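Local coordinates for protein thioredoxin peroxidase 2 (Plasmodium falciparum, PDB 2C0D) that probably reduces hydrogen peroxide and organic hydroperoxides to water and alcohols, acting as a thioredoxin-dependent 2-Cys peroxiredoxin of the mitochondrion, at residues Tyr32-Gln37 against Lys134-Leu139; Tyr58-Phe63 against Lys84-Lys89; Ile46-Ser51 against Thr123-Ile128. One frame throughout, in Å; residues are numbered along the deposited sequence. Where two conformers were deposited one is given.

In the fold
The three contacts nest along the chain. Interaction 1 joins the outermost segments, 32-37 and 134-139; interaction 3 (46-51 with 123-128) lies inside the loop it closes, and interaction 2 (58-63 with 84-89) lies inside both. All reach one mixed sheet. Strand 35-39 sits between strands 45-49 and 123-126, so interactions 1 and 3 are close neighbours, their centres about 10 Å apart. The centre of interaction 2 is about 18 Å from that of interaction 1 and 15 Å from that of interaction 3, yet Leu61 of strand 58-63 meets both Tyr136 and Leu50. The set thus ties the N-terminal hairpin and helix 83-88 into the peroxiredoxin core.

Interaction 1 (Tyr32-Gln37 against Lys134-Leu139); sequences YNFTAQ and KNYNVL
Tyr136 OH donates a hydrogen bond of 2.8 Å to Tyr32 O, joining the turn after helix 131-135 to the chain that leads into strand 35-39. The hydroxyl approaches at a C=O...O angle of 127° and stands somewhat off the carbonyl plane. The same phenol ring touches Tyr32 a second time, where its CE2 lies 3.7 Å from Tyr32 CB, near the plane of the Tyr32 ring and at its edge. Phe34 adds a looser apolar contact, its CD2 being 4.2 Å from Tyr136 CE2.

Tyr32 answers with its face. With CG anti to the backbone N (chi1 174°), the ring swings alongside the last turn of the helix, and Asn135 lies over one side of it: Asn135 CB is 3.5 Å from Tyr32 CG, a CH-pi contact, while the amide stacks at only 16° to the ring. The backbone N of Phe34 lies over the opposite face, toward its rim. Beyond the ring, Tyr32 OH is hydrogen-bonded to Asp131, so both ends of this residue are tied to the helix region. A Schellman motif closes the helix here, Asn137 being its C-prime residue, with Asn137 N 3.0 Å from Lys134 O. Tyr136 also packs edge-to-face on Phe150. The buried phenol therefore has a main-chain acceptor for its hydroxyl and aromatic neighbours for its ring, a combination that probably limits its rotation.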
# COMPACT_ATOMS: atom_id res chain seq x y z
N TYR B 32 -10.28 -6.20 11.52
CA TYR B 32 -10.22 -6.47 12.94
C TYR B 32 -10.94 -5.37 13.71
O TYR B 32 -10.57 -4.18 13.63
CB TYR B 32 -8.75 -6.56 13.38
CG TYR B 32 -8.57 -6.68 14.89
CD1 TYR B 32 -8.96 -7.85 15.58
CD2 TYR B 32 -7.99 -5.65 15.62
CE1 TYR B 32 -8.79 -7.98 16.96
CE2 TYR B 32 -7.80 -5.79 17.04
CZ TYR B 32 -8.21 -6.95 17.68
OH TYR B 32 -8.04 -7.12 19.06
N ASN B 33 -11.97 -5.78 14.46
CA ASN B 33 -12.82 -4.86 15.17
C ASN B 33 -12.27 -4.59 16.57
O ASN B 33 -12.61 -5.28 17.51
CB ASN B 33 -14.23 -5.48 15.28
CG ASN B 33 -15.25 -4.57 15.92
OD1 ASN B 33 -15.05 -3.35 16.07
ND2 ASN B 33 -16.39 -5.19 16.32
N PHE B 34 -11.48 -3.55 16.72
CA PHE B 34 -10.86 -3.28 18.01
C PHE B 34 -11.74 -2.44 18.90
O PHE B 34 -12.68 -1.78 18.44
CB PHE B 34 -9.52 -2.59 17.81
CG PHE B 34 -9.60 -1.32 17.00
CD1 PHE B 34 -9.85 -0.09 17.62
CD2 PHE B 34 -9.37 -1.35 15.63
CE1 PHE B 34 -9.89 1.07 16.87
CE2 PHE B 34 -9.40 -0.20 14.88
CZ PHE B 34 -9.66 1.02 15.50
N THR B 35 -11.43 -2.47 20.20
CA THR B 35 -11.96 -1.51 21.16
C THR B 35 -10.75 -0.97 21.94
O THR B 35 -9.88 -1.74 22.42
CB THR B 35 -13.02 -2.10 22.12
OG1 THR B 35 -14.15 -2.60 21.38
CG2 THR B 35 -13.55 -1.02 23.06
N ALA B 36 -10.64 0.35 22.00
CA ALA B 36 -9.46 0.96 22.62
C ALA B 36 -9.87 2.34 23.09
O ALA B 36 -10.86 2.88 22.60
CB ALA B 36 -8.28 1.07 21.62
N GLN B 37 -9.11 2.91 24.00
CA GLN B 37 -9.35 4.31 24.35
C GLN B 37 -8.77 5.21 23.30
O GLN B 37 -7.71 4.90 22.70
CB GLN B 37 -8.71 4.66 25.71
CG GLN B 37 -9.32 3.91 26.87
CD GLN B 37 -8.84 4.47 28.18
OE1 GLN B 37 -7.63 4.58 28.39
NE2 GLN B 37 -9.77 4.88 29.04
N LYS B 134 -0.92 -5.62 15.93
CA LYS B 134 -0.64 -7.02 15.58
C LYS B 134 -1.62 -7.55 14.53
O LYS B 134 -1.22 -8.22 13.56
CB LYS B 134 -0.68 -7.92 16.83
CG LYS B 134 -0.20 -9.39 16.54
N ASN B 135 -2.89 -7.24 14.74
CA ASN B 135 -3.95 -7.78 13.88
C ASN B 135 -4.05 -7.08 12.52
O ASN B 135 -4.66 -7.63 11.59
CB ASN B 135 -5.25 -7.73 14.63
CG ASN B 135 -5.39 -8.94 15.57
OD1 ASN B 135 -5.23 -8.83 16.78
ND2 ASN B 135 -5.58 -10.11 14.98
N TYR B 136 -3.46 -5.89 12.42
CA TYR B 136 -3.23 -5.25 11.08
C TYR B 136 -1.85 -5.55 10.46
O TYR B 136 -1.51 -4.96 9.42
CB TYR B 136 -3.59 -3.76 11.13
CG TYR B 136 -5.08 -3.54 11.24
CD1 TYR B 136 -5.86 -3.36 10.08
CD2 TYR B 136 -5.72 -3.49 12.49
CE1 TYR B 136 -7.28 -3.18 10.16
CE2 TYR B 136 -7.16 -3.30 12.59
CZ TYR B 136 -7.90 -3.15 11.41
OH TYR B 136 -9.27 -2.96 11.45
N ASN B 137 -1.09 -6.48 11.09
CA ASN B 137 0.21 -6.96 10.58
C ASN B 137 1.23 -5.82 10.49
O ASN B 137 2.10 -5.79 9.61
CB ASN B 137 0.02 -7.61 9.19
CG ASN B 137 -0.80 -8.89 9.25
OD1 ASN B 137 -0.85 -9.58 10.27
ND2 ASN B 137 -1.47 -9.22 8.14
N VAL B 138 1.14 -4.85 11.42
CA VAL B 138 2.06 -3.71 11.41
C VAL B 138 2.79 -3.53 12.76
O VAL B 138 3.38 -2.49 13.00
CB VAL B 138 1.36 -2.38 11.00
CG1 VAL B 138 0.92 -2.44 9.53
CG2 VAL B 138 0.17 -2.02 11.92
N LEU B 139 2.79 -4.56 13.60
CA LEU B 139 3.52 -4.46 14.88
C LEU B 139 4.96 -4.89 14.62
O LEU B 139 5.21 -6.04 14.19
CB LEU B 139 2.89 -5.36 15.94
CG LEU B 139 3.57 -5.28 17.32
CD1 LEU B 139 3.51 -3.81 17.86
CD2 LEU B 139 2.92 -6.23 18.29

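Interaction 2 (Tyr58-Phe63 against Lys84-Lys89); sequences YCCLLF and KDFENK
Cys60 and Phe86 bury the most surface in this contact, in which the helix of a beta-alpha-beta crossover packs on its first strand. Strand 58-63 runs parallel to strand 91-97, and the connection contains helices 73-81 and 83-88, as in the thioredoxin fold that peroxiredoxins share. Cys60 SG lies 4.3 Å from Phe86 CE1, approaching the ring obliquely. Cys60 CB points toward the helix, and with SG anti to the backbone N (chi1 174°) the sulfur then runs along the strand. It serves here as an apolar group; the predicted peroxidatic residue is Cys72, farther along the same crossover. Phe86 is also packed against Val172 and Ile179 of helix 172-188, so its ring is wedged between the sheet and that long helix.

Lys89 is the third main participant and touches through its backbone rather than its side chain. As the first residue to leave helical geometry, it brings its carbonyl toward the ring of Tyr58 at the start of the strand. The lysine chain itself leads away to a salt bridge with Asp180, while Tyr58 OH is hydrogen-bonded to Asp186; both acids lie on helix 172-188, which thus ties down both partners at this end of the contact. The approach of Lys89 O to Tyr58 is loose: it lies 4.0 Å from Tyr58 CD2.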
# COMPACT_ATOMS: atom_id res chain seq x y z
N TYR B 58 -16.84 5.38 6.15
CA TYR B 58 -15.56 4.74 5.84
C TYR B 58 -14.60 5.09 6.98
O TYR B 58 -14.84 6.09 7.69
CB TYR B 58 -14.97 5.31 4.56
CG TYR B 58 -15.75 4.96 3.32
CD1 TYR B 58 -15.42 3.83 2.57
CD2 TYR B 58 -16.81 5.76 2.90
CE1 TYR B 58 -16.16 3.50 1.42
CE2 TYR B 58 -17.56 5.43 1.74
CZ TYR B 58 -17.22 4.30 1.03
OH TYR B 58 -17.94 3.99 -0.10
N CYS B 59 -13.56 4.28 7.17
CA CYS B 59 -12.50 4.63 8.12
C CYS B 59 -11.16 4.62 7.42
O CYS B 59 -10.93 3.79 6.53
CB CYS B 59 -12.42 3.61 9.25
SG CYS B 59 -13.88 3.67 10.31
N CYS B 60 -10.27 5.52 7.83
CA CYS B 60 -8.88 5.48 7.37
C CYS B 60 -8.05 5.29 8.65
O CYS B 60 -8.09 6.14 9.53
CB CYS B 60 -8.51 6.79 6.65
SG CYS B 60 -6.79 6.87 6.23
N LEU B 61 -7.40 4.14 8.78
CA LEU B 61 -6.56 3.88 9.95
C LEU B 61 -5.14 4.29 9.61
O LEU B 61 -4.54 3.74 8.65
CB LEU B 61 -6.56 2.40 10.32
CG LEU B 61 -7.93 1.75 10.49
CD1 LEU B 61 -7.80 0.30 10.98
CD2 LEU B 61 -8.86 2.61 11.41
N LEU B 62 -4.56 5.19 10.38
CA LEU B 62 -3.23 5.69 10.11
C LEU B 62 -2.33 5.29 11.28
O LEU B 62 -2.39 5.91 12.35
CB LEU B 62 -3.30 7.23 9.97
CG LEU B 62 -2.03 8.01 9.62
CD1 LEU B 62 -1.63 7.82 8.17
CD2 LEU B 62 -2.26 9.50 9.91
N PHE B 63 -1.51 4.25 11.09
CA PHE B 63 -0.60 3.79 12.16
C PHE B 63 0.74 4.51 12.07
O PHE B 63 1.23 4.85 10.97
CB PHE B 63 -0.31 2.30 11.98
CG PHE B 63 -1.48 1.40 12.29
CD1 PHE B 63 -1.61 0.82 13.56
CD2 PHE B 63 -2.40 1.09 11.30
CE1 PHE B 63 -2.66 -0.04 13.85
CE2 PHE B 63 -3.46 0.21 11.56
CZ PHE B 63 -3.58 -0.37 12.83
N LYS B 84 -10.98 18.34 6.54
CA LYS B 84 -12.32 18.53 5.98
C LYS B 84 -12.53 17.75 4.67
O LYS B 84 -13.67 17.41 4.34
CB LYS B 84 -12.65 20.04 5.83
CG LYS B 84 -12.62 20.79 7.18
CD LYS B 84 -13.63 20.27 8.18
CE LYS B 84 -13.33 20.77 9.59
NZ LYS B 84 -14.48 20.50 10.48
N ASP B 85 -11.45 17.48 3.94
CA ASP B 85 -11.53 16.59 2.75
C ASP B 85 -11.93 15.16 3.14
O ASP B 85 -12.73 14.50 2.44
CB ASP B 85 -10.22 16.58 2.01
CG ASP B 85 -9.91 17.94 1.38
OD1 ASP B 85 -10.80 18.50 0.68
OD2 ASP B 85 -8.79 18.45 1.58
N PHE B 86 -11.39 14.66 4.25
CA PHE B 86 -11.88 13.37 4.79
C PHE B 86 -13.35 13.46 5.19
O PHE B 86 -14.13 12.58 4.84
CB PHE B 86 -11.03 12.85 5.98
CG PHE B 86 -9.63 12.47 5.59
CD1 PHE B 86 -9.33 11.14 5.26
CD2 PHE B 86 -8.60 13.40 5.55
CE1 PHE B 86 -8.03 10.76 4.88
CE2 PHE B 86 -7.26 13.01 5.17
CZ PHE B 86 -6.99 11.67 4.83
N GLU B 87 -13.73 14.52 5.91
CA GLU B 87 -15.12 14.72 6.28
C GLU B 87 -16.07 14.78 5.08
O GLU B 87 -17.15 14.15 5.10
CB GLU B 87 -15.24 15.98 7.14
CG GLU B 87 -14.58 15.80 8.52
CD GLU B 87 -14.88 16.95 9.45
OE1 GLU B 87 -15.96 17.57 9.30
OE2 GLU B 87 -14.03 17.23 10.33
N ASN B 88 -15.65 15.47 4.02
CA ASN B 88 -16.47 15.61 2.81
C ASN B 88 -16.73 14.25 2.15
O ASN B 88 -17.75 14.05 1.52
CB ASN B 88 -15.79 16.52 1.78
CG ASN B 88 -15.74 17.99 2.23
OD1 ASN B 88 -16.50 18.41 3.10
ND2 ASN B 88 -14.80 18.74 1.66
N LYS B 89 -15.78 13.34 2.33
CA LYS B 89 -15.90 12.00 1.78
C LYS B 89 -16.51 10.96 2.74
O LYS B 89 -16.56 9.76 2.42
CB LYS B 89 -14.52 11.53 1.28
CG LYS B 89 -13.96 12.45 0.20
CD LYS B 89 -12.53 12.04 -0.19
CE LYS B 89 -11.77 13.19 -0.86
NZ LYS B 89 -12.37 13.60 -2.18

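Interaction 3 (Ile46-Ser51 against Thr123-Ile128); sequences INVDLS and TLVSDI
Strands 46-49 and 123-126 run almost at right angles, 84° between their directions, with their axes 8.6 Å apart at closest approach. They are not partners in the sheet: each pairs antiparallel with strand 35-39, which lies between them, and the steep angle is consistent with a strongly twisted or curled sheet. Val48 and Val125 are the nearest backbone positions, their CA atoms 7.4 Å apart.

Across strand 35-39, Val48 and Thr123 pass each other in opposite directions, with Val48 CG2 3.8 Å from Thr123 CG2. Thr123 presents that methyl because CG2 stands anti to the backbone N, leaving OG1 beside the N (chi1 -63°). Ile46 reaches Thr123 tip to tip through CD1, and Val48 CG1 meets Val125 CG2 at 4.3 Å.

Beyond the strand, an Asx turn starts the next bend: Asp49 OD1 accepts from Ser51 N at 3.2 Å and from Ser51 OG at 2.9 Å, both on the same face of the carboxylate. The strand-to-strand contact itself rests mainly on methyl groups, with Thr123 OG1 touching only the CD1 methyl of Ile46 across it and forming no bond to 46-51, while polar bonds shape the chain where strand 45-49 ends.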
# COMPACT_ATOMS: atom_id res chain seq x y z
N ILE B 46 -12.40 8.80 24.93
CA ILE B 46 -13.56 8.05 24.46
C ILE B 46 -13.22 6.59 24.22
O ILE B 46 -12.05 6.20 24.07
CB ILE B 46 -14.15 8.67 23.16
CG1 ILE B 46 -13.07 8.80 22.04
CG2 ILE B 46 -14.78 10.06 23.47
CD1 ILE B 46 -13.61 8.94 20.58
N ASN B 47 -14.25 5.75 24.19
CA ASN B 47 -14.03 4.39 23.74
C ASN B 47 -14.24 4.32 22.24
O ASN B 47 -15.34 4.65 21.76
CB ASN B 47 -14.98 3.43 24.46
CG ASN B 47 -14.67 3.30 25.95
OD1 ASN B 47 -13.50 3.27 26.35
ND2 ASN B 47 -15.72 3.24 26.77
N VAL B 48 -13.22 3.89 21.51
CA VAL B 48 -13.28 3.84 20.05
C VAL B 48 -13.50 2.40 19.66
O VAL B 48 -12.69 1.54 19.97
CB VAL B 48 -11.96 4.33 19.40
CG1 VAL B 48 -12.05 4.25 17.87
CG2 VAL B 48 -11.66 5.76 19.87
N ASP B 49 -14.59 2.17 18.95
CA ASP B 49 -15.05 0.84 18.58
C ASP B 49 -15.21 0.87 17.07
O ASP B 49 -16.05 1.61 16.57
CB ASP B 49 -16.42 0.62 19.24
CG ASP B 49 -17.06 -0.70 18.87
OD1 ASP B 49 -16.39 -1.53 18.21
OD2 ASP B 49 -18.26 -0.89 19.25
N LEU B 50 -14.42 0.08 16.35
CA LEU B 50 -14.44 0.15 14.88
C LEU B 50 -15.84 -0.16 14.37
O LEU B 50 -16.32 0.45 13.41
CB LEU B 50 -13.42 -0.79 14.23
CG LEU B 50 -13.07 -0.46 12.78
CD1 LEU B 50 -12.51 0.98 12.72
CD2 LEU B 50 -12.06 -1.48 12.23
N SER B 51 -16.52 -1.10 15.04
CA SER B 51 -17.81 -1.55 14.54
C SER B 51 -18.87 -0.47 14.60
O SER B 51 -19.87 -0.56 13.89
CB SER B 51 -18.29 -2.83 15.23
OG SER B 51 -18.57 -2.59 16.58
N THR B 123 -9.45 11.80 15.95
CA THR B 123 -9.17 10.95 17.10
C THR B 123 -7.84 10.18 17.00
O THR B 123 -7.53 9.60 15.95
CB THR B 123 -10.33 9.95 17.27
OG1 THR B 123 -11.53 10.72 17.54
CG2 THR B 123 -10.07 8.94 18.44
N LEU B 124 -7.08 10.18 18.10
CA LEU B 124 -5.84 9.43 18.23
C LEU B 124 -6.10 8.25 19.19
O LEU B 124 -6.57 8.43 20.33
CB LEU B 124 -4.71 10.32 18.78
CG LEU B 124 -4.35 11.57 17.93
CD1 LEU B 124 -3.24 12.32 18.68
CD2 LEU B 124 -3.82 11.15 16.57
N VAL B 125 -5.83 7.04 18.71
CA VAL B 125 -6.19 5.84 19.44
C VAL B 125 -4.96 5.25 20.08
O VAL B 125 -3.90 5.11 19.45
CB VAL B 125 -6.73 4.77 18.46
CG1 VAL B 125 -7.13 3.47 19.21
CG2 VAL B 125 -7.92 5.34 17.74
N SER B 126 -5.13 4.82 21.34
CA SER B 126 -4.04 4.18 22.07
C SER B 126 -4.08 2.66 22.01
O SER B 126 -4.91 2.01 22.70
CB SER B 126 -4.06 4.67 23.52
OG SER B 126 -3.43 5.94 23.57
N ASP B 127 -3.18 2.07 21.21
CA ASP B 127 -3.08 0.60 21.07
C ASP B 127 -2.14 0.04 22.19
O ASP B 127 -1.09 -0.55 21.91
CB ASP B 127 -2.55 0.24 19.67
CG ASP B 127 -2.44 -1.28 19.44
OD1 ASP B 127 -3.16 -2.07 20.11
OD2 ASP B 127 -1.69 -1.66 18.51
N ILE B 128 -2.54 0.25 23.45
CA ILE B 128 -1.59 0.03 24.54
C ILE B 128 -1.30 -1.43 24.79
O ILE B 128 -0.22 -1.74 25.31
CB ILE B 128 -1.96 0.68 25.89
CG1 ILE B 128 -3.38 0.29 26.27
CG2 ILE B 128 -1.52 2.19 25.91
CD1 ILE B 128 -3.61 0.55 27.74